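Local coordinates for putative yopH targeting protein (Yersinia pestis, PDB 4GF3) that probably acts as a type III secretion chaperone of the CesT family that binds the effector YopH and prepares it for export, at residues V38-I43 / L48-R53. Residues are numbered along the deposited sequence; the frame is centred on the assembly and turned at random.
Sequences VHLAPI and LVAFMR
With CG set between its backbone N and carbonyl carbon (chi1 70°), F51 leans its ring across to the neighbouring strand and against H39 CB on the same face of the sheet; H39 CG stands anti to its carbonyl carbon (chi1 -63°). H39 CB sits over one face of the phenyl ring, nearer its edge than its centre, in a CH-pi contact; CB lies 3.6 Å from F51 CZ. The two ring planes are only 29° apart, but the imidazole is displaced beyond the phenyl's edge and little ring-on-ring contact results, the centroids being 5.2 Å apart. The backbones carrying the pair, strands 36-42 and 47-56, form an antiparallel beta hairpin. H39 and F51 make a hydrogen-bonded pair: H39 N to F51 O is nearly straight at 2.7 Å, the return bond from F51 N to H39 O more bent. A41 and V49 make the next, V49 N donating to A41 O at 2.9 Å and A41 N to V49 O less straightly. Between them, in the non-hydrogen-bonded pair L40 with A50, L40 CD2 packs on A50 CB at 3.9 Å. At the turn end I43 CG2 rests against both V49 methyls, 3.5 Å from V49 CG2, the I43 side chain running roughly perpendicular to that of V49. V38, A50 and M52 pack against helix 102-118, while L40 meets helix 4-15. H39, A41, V49 and F51 share the other face, where H39, A41 and F51 touch apolar side chains of the chain of another protein. H39 NE2 hydrogen-bonds an acidic side chain of that partner, which would probably favour a protonated imidazole. The hairpin thus satisfies its inner backbone polar groups and presents a largely apolar surface with a polar grip at H39, consistent with a chaperone's binding face.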
ATOM      1  N   VAL A  38       2.673   1.655  -4.792  1.00 18.48           N
ATOM      2  CA  VAL A  38       2.019   1.528  -3.554  1.00 17.69           C
ATOM      3  C   VAL A  38       2.183   2.872  -2.884  1.00 17.95           C
ATOM      4  O   VAL A  38       3.274   3.376  -2.672  1.00 19.34           O
ATOM      5  CB  VAL A  38       2.617   0.411  -2.665  1.00 17.19           C
ATOM      6  CG1 VAL A  38       2.087   0.498  -1.267  1.00 16.93           C
ATOM      7  CG2 VAL A  38       2.241  -0.991  -3.183  1.00 19.25           C
ATOM      8  N   HIS A  39       1.051   3.431  -2.521  1.00 18.33           N
ATOM      9  CA  HIS A  39       0.964   4.733  -1.841  1.00 17.48           C
ATOM     10  C   HIS A  39       0.775   4.547  -0.350  1.00 16.57           C
ATOM     11  O   HIS A  39       0.091   3.621   0.118  1.00 16.94           O
ATOM     12  CB  HIS A  39      -0.243   5.493  -2.380  1.00 16.80           C
ATOM     13  CG  HIS A  39      -0.146   5.802  -3.829  1.00 18.54           C
ATOM     14  ND1 HIS A  39       0.591   6.859  -4.311  1.00 18.70           N
ATOM     15  CD2 HIS A  39      -0.657   5.166  -4.916  1.00 18.40           C
ATOM     16  CE1 HIS A  39       0.503   6.876  -5.624  1.00 20.55           C
ATOM     17  NE2 HIS A  39      -0.228   5.844  -6.004  1.00 19.25           N
ATOM     18  N   LEU A  40       1.402   5.431   0.407  1.00 17.71           N
ATOM     19  CA  LEU A  40       1.342   5.461   1.867  1.00 18.32           C
ATOM     20  C   LEU A  40       0.870   6.842   2.331  1.00 16.90           C
ATOM     21  O   LEU A  40       1.373   7.818   1.880  1.00 18.52           O
ATOM     22  CB  LEU A  40       2.701   5.252   2.479  1.00 21.71           C
ATOM     23  CG  LEU A  40       3.352   4.022   1.944  1.00 26.83           C
ATOM     24  CD1 LEU A  40       4.862   4.242   1.821  1.00 33.39           C
ATOM     25  CD2 LEU A  40       2.863   2.922   2.833  1.00 26.33           C
ATOM     26  N   ALA A  41      -0.065   6.894   3.268  1.00 16.92           N
ATOM     27  CA  ALA A  41      -0.524   8.164   3.830  1.00 16.87           C
ATOM     28  C   ALA A  41      -1.141   7.993   5.216  1.00 17.35           C
ATOM     29  O   ALA A  41      -1.780   6.987   5.472  1.00 17.27           O
ATOM     30  CB  ALA A  41      -1.549   8.769   2.920  1.00 17.66           C
ATOM     31  N   PRO A  42      -0.985   8.991   6.071  1.00 19.61           N
ATOM     32  CA  PRO A  42      -1.772   9.031   7.315  1.00 20.76           C
ATOM     33  C   PRO A  42      -3.244   9.356   6.927  1.00 22.34           C
ATOM     34  O   PRO A  42      -3.489  10.083   5.944  1.00 21.87           O
ATOM     35  CB  PRO A  42      -1.124  10.130   8.129  1.00 22.12           C
ATOM     36  CG  PRO A  42      -0.167  10.822   7.252  1.00 22.95           C
ATOM     37  CD  PRO A  42      -0.165  10.196   5.893  1.00 20.16           C
ATOM     38  N   ILE A  43      -4.195   8.735   7.595  1.00 20.60           N
ATOM     39  CA  ILE A  43      -5.592   9.016   7.311  1.00 22.43           C
ATOM     40  C   ILE A  43      -6.372   9.648   8.421  1.00 23.16           C
ATOM     41  O   ILE A  43      -7.413  10.272   8.167  1.00 21.54           O
ATOM     42  CB  ILE A  43      -6.309   7.808   6.798  1.00 23.38           C
ATOM     43  CG1 ILE A  43      -6.326   6.654   7.814  1.00 22.74           C
ATOM     44  CG2 ILE A  43      -5.711   7.386   5.497  1.00 24.95           C
ATOM     45  CD1 ILE A  43      -7.530   5.850   7.509  1.00 27.26           C
ATOM     46  N   LEU A  48      -2.727   4.735   9.350  1.00 17.65           N
ATOM     47  CA  LEU A  48      -2.304   4.999   7.997  1.00 17.57           C
ATOM     48  C   LEU A  48      -2.898   4.000   7.041  1.00 16.46           C
ATOM     49  O   LEU A  48      -3.459   2.974   7.429  1.00 16.45           O
ATOM     50  CB  LEU A  48      -0.778   5.023   7.833  1.00 18.97           C
ATOM     51  CG  LEU A  48      -0.096   3.604   7.768  1.00 20.04           C
ATOM     52  CD1 LEU A  48       1.222   3.676   6.998  1.00 21.93           C
ATOM     53  CD2 LEU A  48       0.125   3.004   9.140  1.00 21.09           C
ATOM     54  N   VAL A  49      -2.774   4.323   5.771  1.00 16.16           N
ATOM     55  CA  VAL A  49      -3.118   3.366   4.716  1.00 16.02           C
ATOM     56  C   VAL A  49      -1.997   3.170   3.757  1.00 16.72           C
ATOM     57  O   VAL A  49      -1.161   4.068   3.534  1.00 17.52           O
ATOM     58  CB  VAL A  49      -4.334   3.778   3.884  1.00 16.84           C
ATOM     59  CG1 VAL A  49      -5.609   3.736   4.728  1.00 18.34           C
ATOM     60  CG2 VAL A  49      -4.099   5.178   3.272  1.00 16.48           C
ATOM     61  N   ALA A  50      -1.986   1.967   3.183  1.00 16.96           N
ATOM     62  CA  ALA A  50      -1.149   1.598   2.080  1.00 17.09           C
ATOM     63  C   ALA A  50      -2.079   1.085   0.995  1.00 17.20           C
ATOM     64  O   ALA A  50      -3.040   0.313   1.249  1.00 16.26           O
ATOM     65  CB  ALA A  50      -0.170   0.527   2.491  1.00 17.24           C
ATOM     66  N   PHE A  51      -1.900   1.592  -0.198  1.00 17.13           N
ATOM     67  CA  PHE A  51      -2.871   1.275  -1.278  1.00 17.13           C
ATOM     68  C   PHE A  51      -2.284   1.400  -2.663  1.00 17.11           C
ATOM     69  O   PHE A  51      -1.296   2.146  -2.874  1.00 16.87           O
ATOM     70  CB  PHE A  51      -4.176   2.116  -1.146  1.00 17.56           C
ATOM     71  CG  PHE A  51      -4.014   3.568  -1.434  1.00 16.78           C
ATOM     72  CD1 PHE A  51      -4.252   4.078  -2.730  1.00 18.47           C
ATOM     73  CD2 PHE A  51      -3.620   4.441  -0.439  1.00 16.26           C
ATOM     74  CE1 PHE A  51      -4.103   5.410  -2.997  1.00 18.47           C
ATOM     75  CE2 PHE A  51      -3.525   5.792  -0.702  1.00 18.01           C
ATOM     76  CZ  PHE A  51      -3.769   6.276  -1.977  1.00 17.88           C
ATOM     77  N   MET A  52      -2.907   0.699  -3.611  1.00 17.17           N
ATOM     78  CA  MET A  52      -2.474   0.706  -5.008  1.00 18.60           C
ATOM     79  C   MET A  52      -3.673   0.530  -5.951  1.00 19.53           C
ATOM     80  O   MET A  52      -4.683  -0.160  -5.617  1.00 21.02           O
ATOM     81  CB  MET A  52      -1.403  -0.357  -5.256  1.00 20.80           C
ATOM     82  CG  MET A  52      -1.825  -1.790  -5.157  1.00 23.01           C
ATOM     83  SD  MET A  52      -0.503  -2.862  -5.708  1.00 27.01           S
ATOM     84  CE  MET A  52      -0.554  -2.698  -7.489  1.00 28.53           C
ATOM     85  N   ARG A  53      -3.566   1.143  -7.119  1.00 20.77           N
ATOM     86  CA  ARG A  53      -4.482   0.857  -8.214  1.00 22.54           C
ATOM     87  C   ARG A  53      -3.915  -0.330  -8.979  1.00 22.20           C
ATOM     88  O   ARG A  53      -2.748  -0.345  -9.406  1.00 22.61           O
ATOM     89  CB  ARG A  53      -4.687   2.068  -9.132  1.00 24.52           C
ATOM     90  CG  ARG A  53      -5.732   1.896 -10.275  1.00 28.23           C
ATOM     91  CD  ARG A  53      -6.151   3.271 -10.814  1.00 32.23           C
ATOM     92  NE  ARG A  53      -7.102   3.275 -11.951  1.00 36.69           N
ATOM     93  CZ  ARG A  53      -6.746   3.247 -13.234  1.00 41.60           C
ATOM     94  NH1 ARG A  53      -5.461   3.144 -13.568  1.00 42.25           N
ATOM     95  NH2 ARG A  53      -7.674   3.284 -14.207  1.00 46.73           N
TER